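Local coordinates for putative dihydrodipicolinate synthase family protein (Coccidioides immitis, PDB 3QFE) that is of unconfirmed function but belongs to the dihydrodipicolinate synthase family, whose members are built on a TIM barrel, at residues I14-V19 / F221-P226; F225-S230 / A312-L317. One frame throughout, in Å; residues are numbered along the deposited sequence.

Contact 1. Residues I14-V19 / F221-P226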
loop_
_atom_site.group_PDB
_atom_site.type_symbol
_atom_site.label_atom_id
_atom_site.label_comp_id
_atom_site.label_asym_id
_atom_site.label_seq_id
_atom_site.Cartn_x
_atom_site.Cartn_y
_atom_site.Cartn_z
ATOM N N ILE A 14 1.819 -4.472 9.059
ATOM C CA ILE A 14 1.371 -4.862 7.738
ATOM C C ILE A 14 0.321 -3.889 7.256
ATOM O O ILE A 14 -0.728 -3.718 7.901
ATOM C CB ILE A 14 0.747 -6.268 7.738
ATOM C CG1 ILE A 14 1.774 -7.309 8.139
ATOM C CG2 ILE A 14 0.263 -6.643 6.342
ATOM C CD1 ILE A 14 2.943 -7.442 7.127
ATOM N N TRP A 15 0.599 -3.274 6.109
ATOM C CA TRP A 15 -0.273 -2.289 5.508
ATOM C C TRP A 15 -0.796 -2.816 4.183
ATOM O O TRP A 15 -0.076 -3.511 3.472
ATOM C CB TRP A 15 0.497 -0.996 5.248
ATOM C CG TRP A 15 0.936 -0.311 6.504
ATOM C CD1 TRP A 15 1.846 -0.768 7.429
ATOM C CD2 TRP A 15 0.492 0.968 6.977
ATOM N NE1 TRP A 15 1.977 0.143 8.446
ATOM C CE2 TRP A 15 1.170 1.222 8.190
ATOM C CE3 TRP A 15 -0.391 1.935 6.475
ATOM C CZ2 TRP A 15 0.969 2.383 8.924
ATOM C CZ3 TRP A 15 -0.590 3.088 7.203
ATOM C CH2 TRP A 15 0.092 3.303 8.418
ATOM N N CYS A 16 -2.044 -2.485 3.854
ATOM C CA CYS A 16 -2.618 -2.882 2.571
ATOM C C CYS A 16 -2.894 -1.687 1.644
ATOM O O CYS A 16 -3.590 -0.746 2.048
ATOM C CB CYS A 16 -3.908 -3.687 2.742
ATOM S SG CYS A 16 -4.697 -4.039 1.130
ATOM N N PRO A 17 -2.368 -1.739 0.399
ATOM C CA PRO A 17 -2.706 -0.740 -0.609
ATOM C C PRO A 17 -3.988 -1.178 -1.348
ATOM O O PRO A 17 -3.935 -2.008 -2.286
ATOM C CB PRO A 17 -1.477 -0.739 -1.524
ATOM C CG PRO A 17 -0.980 -2.171 -1.463
ATOM C CD PRO A 17 -1.389 -2.720 -0.107
ATOM N N ALA A 18 -5.115 -0.614 -0.909
ATOM C CA ALA A 18 -6.445 -1.085 -1.286
ATOM C C ALA A 18 -6.758 -0.870 -2.767
ATOM O O ALA A 18 -6.389 0.151 -3.347
ATOM C CB ALA A 18 -7.497 -0.411 -0.424
ATOM N N VAL A 19 -7.432 -1.841 -3.377
ATOM C CA VAL A 19 -7.896 -1.698 -4.758
ATOM C C VAL A 19 -9.107 -0.753 -4.811
ATOM O O VAL A 19 -9.675 -0.424 -3.767
ATOM C CB VAL A 19 -8.225 -3.068 -5.410
ATOM C CG1 VAL A 19 -6.938 -3.863 -5.624
ATOM C CG2 VAL A 19 -9.217 -3.864 -4.586
ATOM N N PHE A 221 -0.898 -8.151 -1.748
ATOM C CA PHE A 221 -1.568 -9.431 -1.552
ATOM C C PHE A 221 -2.429 -9.454 -0.285
ATOM O O PHE A 221 -3.238 -10.368 -0.089
ATOM C CB PHE A 221 -0.519 -10.539 -1.487
ATOM C CG PHE A 221 -1.070 -11.920 -1.703
ATOM C CD1 PHE A 221 -1.869 -12.200 -2.811
ATOM C CD2 PHE A 221 -0.781 -12.938 -0.810
ATOM C CE1 PHE A 221 -2.365 -13.461 -3.026
ATOM C CE2 PHE A 221 -1.269 -14.213 -1.017
ATOM C CZ PHE A 221 -2.061 -14.480 -2.126
ATOM N N ALA A 222 -2.245 -8.458 0.578
ATOM C CA ALA A 222 -3.084 -8.301 1.760
ATOM C C ALA A 222 -4.471 -7.837 1.340
ATOM O O ALA A 222 -5.389 -7.904 2.129
ATOM C CB ALA A 222 -2.464 -7.305 2.734
ATOM N N ASN A 223 -4.615 -7.363 0.100
ATOM C CA ASN A 223 -5.944 -7.138 -0.500
ATOM C C ASN A 223 -6.725 -8.436 -0.574
ATOM O O ASN A 223 -7.950 -8.444 -0.416
ATOM C CB ASN A 223 -5.843 -6.617 -1.934
ATOM C CG ASN A 223 -5.723 -5.113 -2.009
ATOM O OD1 ASN A 223 -6.680 -4.385 -1.735
ATOM N ND2 ASN A 223 -4.557 -4.632 -2.440
ATOM N N VAL A 224 -6.015 -9.525 -0.846
ATOM C CA VAL A 224 -6.661 -10.790 -1.154
ATOM C C VAL A 224 -6.924 -11.631 0.093
ATOM O O VAL A 224 -8.048 -12.079 0.317
ATOM C CB VAL A 224 -5.842 -11.581 -2.169
ATOM C CG1 VAL A 224 -6.662 -12.761 -2.680
ATOM C CG2 VAL A 224 -5.445 -10.664 -3.320
ATOM N N PHE A 225 -5.885 -11.814 0.911
ATOM C CA PHE A 225 -5.970 -12.599 2.139
ATOM C C PHE A 225 -5.389 -11.823 3.319
ATOM O O PHE A 225 -4.311 -12.127 3.804
ATOM C CB PHE A 225 -5.268 -13.938 1.925
ATOM C CG PHE A 225 -5.839 -14.741 0.782
ATOM C CD1 PHE A 225 -7.144 -15.168 0.805
ATOM C CD2 PHE A 225 -5.065 -15.057 -0.313
ATOM C CE1 PHE A 225 -7.670 -15.894 -0.259
ATOM C CE2 PHE A 225 -5.572 -15.804 -1.360
ATOM C CZ PHE A 225 -6.873 -16.215 -1.341
ATOM N N PRO A 226 -6.105 -10.800 3.796
ATOM C CA PRO A 226 -5.486 -9.946 4.795
ATOM C C PRO A 226 -5.193 -10.630 6.133
ATOM O O PRO A 226 -4.178 -10.310 6.769
ATOM C CB PRO A 226 -6.498 -8.798 4.953
ATOM C CG PRO A 226 -7.809 -9.356 4.477
ATOM C CD PRO A 226 -7.428 -10.293 3.364
#

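Contact 2. Residues F225-S230 / A312-L317. With CA (calcium ion), chain C.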
loop_
_atom_site.group_PDB
_atom_site.type_symbol
_atom_site.label_atom_id
_atom_site.label_comp_id
_atom_site.label_asym_id
_atom_site.label_seq_id
_atom_site.Cartn_x
_atom_site.Cartn_y
_atom_site.Cartn_z
ATOM N N PHE A 225 -5.885 -11.814 0.911
ATOM C CA PHE A 225 -5.970 -12.599 2.139
ATOM C C PHE A 225 -5.389 -11.823 3.319
ATOM O O PHE A 225 -4.311 -12.127 3.804
ATOM C CB PHE A 225 -5.268 -13.938 1.925
ATOM C CG PHE A 225 -5.839 -14.741 0.782
ATOM C CD1 PHE A 225 -7.144 -15.168 0.805
ATOM C CD2 PHE A 225 -5.065 -15.057 -0.313
ATOM C CE1 PHE A 225 -7.670 -15.894 -0.259
ATOM C CE2 PHE A 225 -5.572 -15.804 -1.360
ATOM C CZ PHE A 225 -6.873 -16.215 -1.341
ATOM N N PRO A 226 -6.105 -10.800 3.796
ATOM C CA PRO A 226 -5.486 -9.946 4.795
ATOM C C PRO A 226 -5.193 -10.630 6.133
ATOM O O PRO A 226 -4.178 -10.310 6.769
ATOM C CB PRO A 226 -6.498 -8.798 4.953
ATOM C CG PRO A 226 -7.809 -9.356 4.477
ATOM C CD PRO A 226 -7.428 -10.293 3.364
ATOM N N LYS A 227 -6.054 -11.554 6.563
ATOM C CA LYS A 227 -5.860 -12.240 7.850
ATOM C C LYS A 227 -4.596 -13.087 7.800
ATOM O O LYS A 227 -3.781 -13.082 8.738
ATOM C CB LYS A 227 -7.055 -13.135 8.208
ATOM C CG LYS A 227 -7.937 -12.625 9.324
ATOM C CD LYS A 227 -7.130 -12.164 10.551
ATOM C CE LYS A 227 -7.760 -12.623 11.839
ATOM N NZ LYS A 227 -7.068 -12.042 13.000
ATOM N N THR A 228 -4.432 -13.814 6.694
ATOM C CA THR A 228 -3.231 -14.631 6.487
ATOM C C THR A 228 -1.968 -13.773 6.524
ATOM O O THR A 228 -1.040 -14.075 7.267
ATOM C CB THR A 228 -3.315 -15.471 5.203
ATOM O OG1 THR A 228 -4.522 -16.234 5.228
ATOM C CG2 THR A 228 -2.145 -16.437 5.106
ATOM N N VAL A 229 -1.942 -12.684 5.769
ATOM C CA VAL A 229 -0.748 -11.859 5.747
ATOM C C VAL A 229 -0.476 -11.281 7.139
ATOM O O VAL A 229 0.674 -11.211 7.552
ATOM C CB VAL A 229 -0.801 -10.736 4.657
ATOM C CG1 VAL A 229 0.357 -9.784 4.819
ATOM C CG2 VAL A 229 -0.728 -11.330 3.290
ATOM N N SER A 230 -1.522 -10.883 7.864
ATOM C CA SER A 230 -1.339 -10.405 9.231
ATOM C C SER A 230 -0.878 -11.512 10.150
ATOM O O SER A 230 -0.113 -11.244 11.063
ATOM C CB SER A 230 -2.626 -9.826 9.816
ATOM O OG SER A 230 -3.090 -8.770 9.020
ATOM N N ALA A 312 -8.296 -21.517 1.748
ATOM C CA ALA A 312 -8.759 -22.415 2.812
ATOM C C ALA A 312 -8.158 -22.039 4.159
ATOM O O ALA A 312 -8.817 -22.133 5.195
ATOM C CB ALA A 312 -8.467 -23.881 2.477
ATOM N N ILE A 313 -6.909 -21.585 4.129
ATOM C CA ILE A 313 -6.240 -21.094 5.338
ATOM C C ILE A 313 -6.917 -19.821 5.857
ATOM O O ILE A 313 -7.134 -19.679 7.068
ATOM C CB ILE A 313 -4.735 -20.862 5.096
ATOM C CG1 ILE A 313 -3.990 -22.221 5.000
ATOM C CG2 ILE A 313 -4.128 -19.947 6.178
ATOM C CD1 ILE A 313 -2.569 -22.078 4.481
ATOM N N GLU A 314 -7.250 -18.915 4.936
ATOM C CA GLU A 314 -7.946 -17.679 5.287
ATOM C C GLU A 314 -9.363 -17.951 5.857
ATOM O O GLU A 314 -9.780 -17.317 6.820
ATOM C CB GLU A 314 -8.026 -16.772 4.071
ATOM C CG GLU A 314 -8.747 -15.425 4.302
ATOM C CD GLU A 314 -7.832 -14.324 4.833
ATOM O OE1 GLU A 314 -6.635 -14.579 5.114
ATOM O OE2 GLU A 314 -8.301 -13.182 4.977
ATOM N N ALA A 315 -10.100 -18.887 5.263
ATOM C CA ALA A 315 -11.384 -19.282 5.828
ATOM C C ALA A 315 -11.219 -19.897 7.234
ATOM O O ALA A 315 -12.134 -19.835 8.062
ATOM C CB ALA A 315 -12.106 -20.228 4.901
ATOM N N GLY A 316 -10.042 -20.457 7.513
ATOM C CA GLY A 316 -9.747 -21.016 8.835
ATOM C C GLY A 316 -9.409 -19.960 9.877
ATOM O O GLY A 316 -9.653 -20.178 11.072
ATOM N N LEU A 317 -8.854 -18.824 9.435
ATOM C CA LEU A 317 -8.390 -17.743 10.332
ATOM C C LEU A 317 -9.393 -16.589 10.484
ATOM O O LEU A 317 -9.213 -15.700 11.312
ATOM C CB LEU A 317 -7.046 -17.168 9.864
ATOM C CG LEU A 317 -5.808 -18.095 9.848
ATOM C CD1 LEU A 317 -4.649 -17.323 9.225
ATOM C CD2 LEU A 317 -5.399 -18.648 11.236
HETATM CA CA CA C . -14.379 -19.114 8.654
HETATM O O HOH W 1 -16.778 -19.971 8.427
HETATM O O HOH W 2 -15.831 -17.357 9.627
HETATM O O HOH W 3 -14.679 -18.176 6.470
HETATM O O HOH W 4 -14.556 -21.416 8.132
#

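Contact 1. Residues I14-V19 / F221-P226
Asn223 lays its side-chain amide against the sulfur of Cys16, with CG 3.5 Å from SG, and reaches past it to the backbone of Pro17 and Val19. The thiol gets there because SG stands anti to its own backbone N (chi1 175°). Behind the sulfur, CB of Cys16 meets CB of Ala222 at 3.9 Å. The two ends of the amide then take one backbone group each. ND2 donates to the carbonyl O of Pro17 at 2.7 Å; that oxygen lies almost in the amide plane, whereas ND2 stands 46° out of the Pro17 carbonyl plane. OD1 accepts from N of Val19 at 3.1 Å, a more bent bond (144° at the hydrogen), and CG1 and CG2 of Val19 each lie 3.9 Å from OD1 of Asn223. Bonds to a donor and an acceptor together fix which way round the amide sits. Ala220 O takes a further bond from ND2, and Tyr37 OH bonds to OD1, so each end of this buried amide has two partners. In the TIM barrel, the contact joins strand 13-17 and the residues after it to the loop that leads from the adjacent parallel strand 216-218 into helix 226-237, with helix 31-42 packed against Cys16, Ala18 and Val19.

Contact 2. Residues F225-S230 / A312-L317
The Phe225 ring and the carboxylate of Glu314 are turned 57° apart, and Glu314 CB approaches the ring obliquely, 3.7 Å from CD1 of Phe225. CG1 of Val224 lies 3.5 Å above one face of this ring, offset toward the rim, and CE2 of Phe221 sits at its edge, in plane. The two carboxylate oxygens meet the first turn of helix 226-237. OE2 of Glu314 accepts from N of Lys227 at 3.2 Å and OE1 of Glu314 from N of Thr228 at 2.8 Å, each through its syn lone pair. OE1 also accepts from OG1 of Thr228 at 2.7 Å, met nearly along the C-O bond. With CG anti to the backbone N and a bend at chi2 (87°), Glu314 swings its carboxylate across. Here a side chain of the C-terminal helix 297-317 binds the helix after the last barrel strand, just past its N-cap residue Phe225; the short segments cross at 83°. The helix dipole would be expected to stabilise this buried negative charge. Beside it, CD1 of Leu317 packs 4.1 Å from CA of Thr228, while CE of Lys227 lies 3.4 Å from O of Leu317. Ala315 O binds a calcium ion at 2.4 Å, joined by four waters and OXT of the C-terminal Ser318.

Segments 221-226 and 225-230 overlap at Phe225 and Pro226, so contacts 1 and 2 share these residues, and their centres lie about 11 Å apart. Together they run outward from the barrel: contact 1 is centred about 7 Å from the centre of the chain, contact 2 about 18 Å. Val229 bridges them, its CG1 lying 3.5 Å from CG2 of Ile14 and its CG2 4.1 Å from CA of Ala222. The loop 221-226 of contact 1 runs straight into helix 226-237 of contact 2. The calcium ion belongs to the outer side of contact 2, at the C-terminus, well away from contact 1.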